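Local coordinates for protein adenosine deaminase 1 (Arthrobacter aurescens, PDB 3RYS) that probably catalyses the zinc-dependent hydrolytic deamination of adenine to hypoxanthine and ammonium, a step of purine salvage, at residues F142-S147 with S172-N177; G176-K181 with A206-E211. One frame throughout, in Å; residues are numbered along the deposited sequence.

Interaction 1: residues F142-S147 with S172-N177; sequences FLRDMS and SAEVGN. With ADE (adenine), chain D.
Arg144 lies along the loop 172-177 and touches it with nearly every atom of its side chain. CB faces the CB of Asn177, and CG comes close to the carbonyl oxygen of Ala173. CD faces two backbone oxygens, Ala173 O at 3.2 Å and Ser172 O at 3.3 Å. The chain bends at chi3 (-45°), which turns the guanidinium side-on to the carbonyl of Asn177: NE at 2.9 Å and NH2 at 2.8 Å both donate to Asn177 O, which lies 21° out of the guanidinium plane, with N-H...O angles of 133°. Two bent bonds on one acceptor fix the rotation of the group. At the guanidinium edge NH1 donates to an in-plane water that donates to Ser172 O, and NH1 also bonds His199 O. One face is covered by Glu174 CG, 3.5 Å from NH1. The Glu174 carboxylate is held by backbone amides, among them Gly204 N and Gly201 N, and its side chain comes within about 3 Å of that of Glu202, probably the proton donor.

Asn177 ND2 closes its own loop with a bond to Ala173 O. Ser172 OG lies 2.9 Å from Asp145 OD2 in a weak hydrogen-bonding contact, OD1 being about as near; the strongest polar partner of OG is Tyr67 OH. Ser172 N donates to N3 of the bound adenine at 2.9 Å.

The arrangement is that of a TIM-barrel active-site rim: the loops that leave the C-terminal ends of the parallel strands 135-143 and 167-171 pack together, and the second presents a backbone N-H to the purine.

Interaction 2: residues G176-K181 with A206-E211; sequences GNPPSK and ASYITE
The Tyr208 ring carries two prolines of the loop 176-181 on one face and a backbone amide at its edge. Pro178 CA and Pro179 CD each stand 4.1 Å from the ring centroid, 24° off the normal, which makes both CH-pi contacts; they are offset to different parts of the rim. Pro178 CA is over the CE2-CZ end, whereas Pro179 CD lies nearest CG, so the Pro-Pro step spans the ring lengthwise. The Pro179 and Tyr208 side chains meet at about a right angle. Near the ring plane, Gly176 N reaches the phenol oxygen in a weak hydrogen bond, with 3.4 Å between N and OH. The first torsion of Tyr208 places CG anti to the carbonyl carbon (chi1 -83°), from where the ring extends out from its helix to this loop.

Topologically, the contact joins neighbouring parts of the TIM barrel: the loop between strand 167-171 and helix 183-191 rests on helix 206-214, which follows the next strand, 195-200. With Tyr208 replaced by alanine, the face under both prolines would be gone, which is likely to open a gap there and leave Gly176 N without its weak acceptor.

About one turn further along the helix, Glu211 adds the polar half. Its chain, extended beyond CG, brings OE1 to Ser180 N at 2.9 Å; the N-H...O angle is 153°, and the amide meets OE1 almost in line with its C-O bond. A backbone N-H in the first turn of the 3-10 segment 179-181 is thus taken up by the carboxylate. The same oxygen is 3.4 Å from Pro179 CD, while Glu211 CB packs on Pro179 CG, whose other close neighbour is the backbone oxygen Tyr208 O at 3.2 Å.

In the fold
Interactions 1 and 2 have centres 10 Å apart and share Gly176 and Asn177, so the single loop between strand 167-171 and helix 183-191 runs from one into the other. Along the chain the order is strand 135-143 with its following turn, this loop, then helix 206-214; strands 135-143, 167-171 and 195-200 are consecutive members of the parallel barrel sheet. The loop is thus held by the turn after strand 135-143 and by helix 206-214. Lys181 NZ probably hydrogen-bonds Arg144 O, tying the two contacts together. Interaction 1 reaches the adenine pocket, whereas interaction 2 is a surface contact, with Tyr208 about 14 Å from the zinc ion, side chain to metal.

Interaction 1: residues F142-S147 with S172-N177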
loop_
_atom_site.group_PDB
_atom_site.type_symbol
_atom_site.label_atom_id
_atom_site.label_comp_id
_atom_site.label_asym_id
_atom_site.label_seq_id
_atom_site.Cartn_x
_atom_site.Cartn_y
_atom_site.Cartn_z
ATOM N N PHE A 142 -5.778 2.141 -10.031
ATOM C CA PHE A 142 -6.258 1.631 -11.308
ATOM C C PHE A 142 -5.431 0.449 -11.806
ATOM O O PHE A 142 -4.219 0.412 -11.631
ATOM C CB PHE A 142 -6.313 2.768 -12.330
ATOM C CG PHE A 142 -7.312 3.841 -11.976
ATOM C CD1 PHE A 142 -8.594 3.815 -12.503
ATOM C CD2 PHE A 142 -6.978 4.858 -11.094
ATOM C CE1 PHE A 142 -9.520 4.791 -12.169
ATOM C CE2 PHE A 142 -7.905 5.835 -10.755
ATOM C CZ PHE A 142 -9.175 5.798 -11.293
ATOM N N LEU A 143 -6.101 -0.527 -12.409
ATOM C CA LEU A 143 -5.435 -1.741 -12.875
ATOM C C LEU A 143 -4.717 -1.498 -14.196
ATOM O O LEU A 143 -5.349 -1.372 -15.243
ATOM C CB LEU A 143 -6.446 -2.877 -13.023
ATOM C CG LEU A 143 -7.341 -3.068 -11.794
ATOM C CD1 LEU A 143 -8.327 -4.213 -12.002
ATOM C CD2 LEU A 143 -6.501 -3.298 -10.545
ATOM N N ARG A 144 -3.393 -1.447 -14.142
ATOM C CA ARG A 144 -2.596 -1.066 -15.301
ATOM C C ARG A 144 -2.710 -2.045 -16.467
ATOM O O ARG A 144 -2.348 -1.708 -17.592
ATOM C CB ARG A 144 -1.130 -0.879 -14.907
ATOM C CG ARG A 144 -0.440 -2.149 -14.440
ATOM C CD ARG A 144 0.835 -1.817 -13.697
ATOM N NE ARG A 144 1.612 -0.805 -14.408
ATOM C CZ ARG A 144 2.577 -0.078 -13.857
ATOM N NH1 ARG A 144 2.888 -0.244 -12.579
ATOM N NH2 ARG A 144 3.227 0.823 -14.579
ATOM N N ASP A 145 -3.210 -3.250 -16.204
ATOM C CA ASP A 145 -3.405 -4.238 -17.272
ATOM C C ASP A 145 -4.827 -4.227 -17.827
ATOM O O ASP A 145 -5.273 -5.184 -18.452
ATOM C CB ASP A 145 -3.001 -5.652 -16.829
ATOM C CG ASP A 145 -3.596 -6.045 -15.486
ATOM O OD1 ASP A 145 -4.475 -5.321 -14.970
ATOM O OD2 ASP A 145 -3.178 -7.090 -14.945
ATOM N N MET A 146 -5.538 -3.136 -17.575
ATOM C CA MET A 146 -6.782 -2.855 -18.270
ATOM C C MET A 146 -6.589 -1.549 -19.021
ATOM O O MET A 146 -5.605 -0.842 -18.795
ATOM C CB MET A 146 -7.951 -2.740 -17.297
ATOM C CG MET A 146 -8.332 -4.041 -16.621
ATOM S SD MET A 146 -9.927 -3.889 -15.798
ATOM C CE MET A 146 -9.965 -5.411 -14.860
ATOM N N SER A 147 -7.518 -1.225 -19.911
ATOM C CA SER A 147 -7.337 -0.069 -20.779
ATOM C C SER A 147 -7.279 1.226 -19.977
ATOM O O SER A 147 -7.776 1.294 -18.850
ATOM C CB SER A 147 -8.443 0.003 -21.832
ATOM O OG SER A 147 -9.683 0.372 -21.253
ATOM N N SER A 172 -1.364 -3.418 -10.120
ATOM C CA SER A 172 -1.533 -4.617 -10.942
ATOM C C SER A 172 -0.272 -4.924 -11.769
ATOM O O SER A 172 0.780 -4.315 -11.551
ATOM C CB SER A 172 -2.772 -4.511 -11.832
ATOM O OG SER A 172 -3.155 -5.791 -12.299
ATOM N N ALA A 173 -0.382 -5.863 -12.710
ATOM C CA ALA A 173 0.777 -6.370 -13.457
ATOM C C ALA A 173 1.619 -5.275 -14.125
ATOM O O ALA A 173 1.186 -4.648 -15.090
ATOM C CB ALA A 173 0.331 -7.405 -14.484
ATOM N N GLU A 174 2.833 -5.067 -13.622
ATOM C CA GLU A 174 3.659 -3.947 -14.071
ATOM C C GLU A 174 4.335 -4.159 -15.428
ATOM O O GLU A 174 4.194 -3.340 -16.336
ATOM C CB GLU A 174 4.713 -3.588 -13.023
ATOM C CG GLU A 174 5.557 -2.385 -13.430
ATOM C CD GLU A 174 6.544 -1.958 -12.359
ATOM O OE1 GLU A 174 6.744 -2.716 -11.386
ATOM O OE2 GLU A 174 7.125 -0.860 -12.493
ATOM N N VAL A 175 5.080 -5.252 -15.555
ATOM C CA VAL A 175 5.864 -5.496 -16.758
ATOM C C VAL A 175 5.005 -5.482 -18.021
ATOM O O VAL A 175 3.987 -6.171 -18.105
ATOM C CB VAL A 175 6.651 -6.820 -16.661
ATOM C CG1 VAL A 175 7.235 -7.193 -18.014
ATOM C CG2 VAL A 175 7.753 -6.705 -15.612
ATOM N N GLY A 176 5.422 -4.685 -18.999
ATOM C CA GLY A 176 4.685 -4.558 -20.244
ATOM C C GLY A 176 3.527 -3.577 -20.161
ATOM O O GLY A 176 2.787 -3.394 -21.129
ATOM N N ASN A 177 3.370 -2.948 -19.000
ATOM C CA ASN A 177 2.316 -1.965 -18.793
ATOM C C ASN A 177 2.869 -0.654 -18.231
ATOM O O ASN A 177 2.619 -0.308 -17.076
ATOM C CB ASN A 177 1.242 -2.529 -17.863
ATOM C CG ASN A 177 0.485 -3.694 -18.482
ATOM O OD1 ASN A 177 -0.118 -3.566 -19.551
ATOM N ND2 ASN A 177 0.503 -4.838 -17.804
HETATM N N9 ADE D . -1.819 -5.042 -6.459
HETATM C C8 ADE D . -1.865 -5.212 -5.100
HETATM N N7 ADE D . -0.688 -5.181 -4.511
HETATM C C5 ADE D . 0.193 -4.979 -5.565
HETATM C C6 ADE D . 1.598 -4.854 -5.615
HETATM N N6 ADE D . 2.376 -4.921 -4.529
HETATM N N1 ADE D . 2.168 -4.658 -6.826
HETATM C C2 ADE D . 1.379 -4.594 -7.909
HETATM N N3 ADE D . 0.050 -4.695 -7.990
HETATM C C4 ADE D . -0.486 -4.891 -6.772
HETATM O O HOH W 1 1.878 -2.112 -10.451
#

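Interaction 2: residues G176-K181 with A206-E211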
loop_
_atom_site.group_PDB
_atom_site.type_symbol
_atom_site.label_atom_id
_atom_site.label_comp_id
_atom_site.label_asym_id
_atom_site.label_seq_id
_atom_site.Cartn_x
_atom_site.Cartn_y
_atom_site.Cartn_z
ATOM N N GLY A 176 5.422 -4.685 -18.999
ATOM C CA GLY A 176 4.685 -4.558 -20.244
ATOM C C GLY A 176 3.527 -3.577 -20.161
ATOM O O GLY A 176 2.787 -3.394 -21.129
ATOM N N ASN A 177 3.370 -2.948 -19.000
ATOM C CA ASN A 177 2.316 -1.965 -18.793
ATOM C C ASN A 177 2.869 -0.654 -18.231
ATOM O O ASN A 177 2.619 -0.308 -17.076
ATOM C CB ASN A 177 1.242 -2.529 -17.863
ATOM C CG ASN A 177 0.485 -3.694 -18.482
ATOM O OD1 ASN A 177 -0.118 -3.566 -19.551
ATOM N ND2 ASN A 177 0.503 -4.838 -17.804
ATOM N N PRO A 178 3.609 0.092 -19.065
ATOM C CA PRO A 178 4.354 1.283 -18.645
ATOM C C PRO A 178 3.436 2.369 -18.109
ATOM O O PRO A 178 2.270 2.446 -18.508
ATOM C CB PRO A 178 5.012 1.773 -19.946
ATOM C CG PRO A 178 4.866 0.665 -20.919
ATOM C CD PRO A 178 3.639 -0.084 -20.525
ATOM N N PRO A 179 3.965 3.212 -17.213
ATOM C CA PRO A 179 3.227 4.341 -16.642
ATOM C C PRO A 179 2.638 5.224 -17.737
ATOM O O PRO A 179 1.504 5.685 -17.606
ATOM C CB PRO A 179 4.310 5.101 -15.873
ATOM C CG PRO A 179 5.309 4.055 -15.508
ATOM C CD PRO A 179 5.333 3.111 -16.673
ATOM N N SER A 180 3.406 5.439 -18.803
ATOM C CA SER A 180 2.989 6.281 -19.922
ATOM C C SER A 180 1.607 5.920 -20.454
ATOM O O SER A 180 0.896 6.769 -20.992
ATOM C CB SER A 180 4.008 6.186 -21.064
ATOM O OG SER A 180 3.951 4.915 -21.696
ATOM N N LYS A 181 1.238 4.652 -20.312
ATOM C CA LYS A 181 -0.050 4.168 -20.789
ATOM C C LYS A 181 -1.222 4.947 -20.180
ATOM O O LYS A 181 -2.298 5.019 -20.771
ATOM C CB LYS A 181 -0.180 2.674 -20.493
ATOM C CG LYS A 181 -1.442 2.031 -21.025
ATOM C CD LYS A 181 -1.468 0.552 -20.692
ATOM C CE LYS A 181 -2.868 -0.018 -20.818
ATOM N NZ LYS A 181 -2.895 -1.450 -20.431
ATOM N N ALA A 206 13.947 0.395 -13.835
ATOM C CA ALA A 206 14.160 1.754 -13.363
ATOM C C ALA A 206 13.580 2.790 -14.335
ATOM O O ALA A 206 13.232 3.899 -13.929
ATOM C CB ALA A 206 15.639 1.999 -13.132
ATOM N N SER A 207 13.480 2.425 -15.612
ATOM C CA SER A 207 12.909 3.313 -16.629
ATOM C C SER A 207 11.483 3.692 -16.269
ATOM O O SER A 207 11.055 4.822 -16.500
ATOM C CB SER A 207 12.901 2.645 -18.009
ATOM O OG SER A 207 14.077 1.889 -18.238
ATOM N N TYR A 208 10.751 2.729 -15.714
ATOM C CA TYR A 208 9.342 2.911 -15.377
ATOM C C TYR A 208 9.179 3.942 -14.274
ATOM O O TYR A 208 8.142 4.587 -14.162
ATOM C CB TYR A 208 8.721 1.583 -14.946
ATOM C CG TYR A 208 8.280 0.704 -16.094
ATOM C CD1 TYR A 208 8.896 0.777 -17.335
ATOM C CD2 TYR A 208 7.255 -0.218 -15.928
ATOM C CE1 TYR A 208 8.488 -0.031 -18.385
ATOM C CE2 TYR A 208 6.843 -1.029 -16.967
ATOM C CZ TYR A 208 7.460 -0.932 -18.192
ATOM O OH TYR A 208 7.044 -1.745 -19.223
ATOM N N ILE A 209 10.192 4.134 -13.476
ATOM C CA ILE A 209 10.170 5.094 -12.432
ATOM C C ILE A 209 10.255 6.486 -12.929
ATOM O O ILE A 209 9.582 7.341 -12.462
ATOM C CB ILE A 209 11.266 4.803 -11.426
ATOM C CG1 ILE A 209 11.090 3.381 -10.928
ATOM C CG2 ILE A 209 11.246 5.821 -10.319
ATOM C CD1 ILE A 209 11.983 2.917 -9.934
ATOM N N THR A 210 11.112 6.701 -13.886
ATOM C CA THR A 210 11.251 7.963 -14.555
ATOM C C THR A 210 9.986 8.297 -15.321
ATOM O O THR A 210 9.597 9.397 -15.405
ATOM C CB THR A 210 12.479 7.899 -15.480
ATOM O OG1 THR A 210 13.616 7.621 -14.703
ATOM C CG2 THR A 210 12.708 9.141 -16.164
ATOM N N GLU A 211 9.354 7.305 -15.877
ATOM C CA GLU A 211 8.115 7.496 -16.543
ATOM C C GLU A 211 7.014 7.958 -15.613
ATOM O O GLU A 211 6.295 8.799 -15.914
ATOM C CB GLU A 211 7.723 6.204 -17.242
ATOM C CG GLU A 211 8.115 6.132 -18.636
ATOM C CD GLU A 211 7.423 5.096 -19.370
ATOM O OE1 GLU A 211 6.244 4.981 -19.314
ATOM O OE2 GLU A 211 8.050 4.386 -20.091
#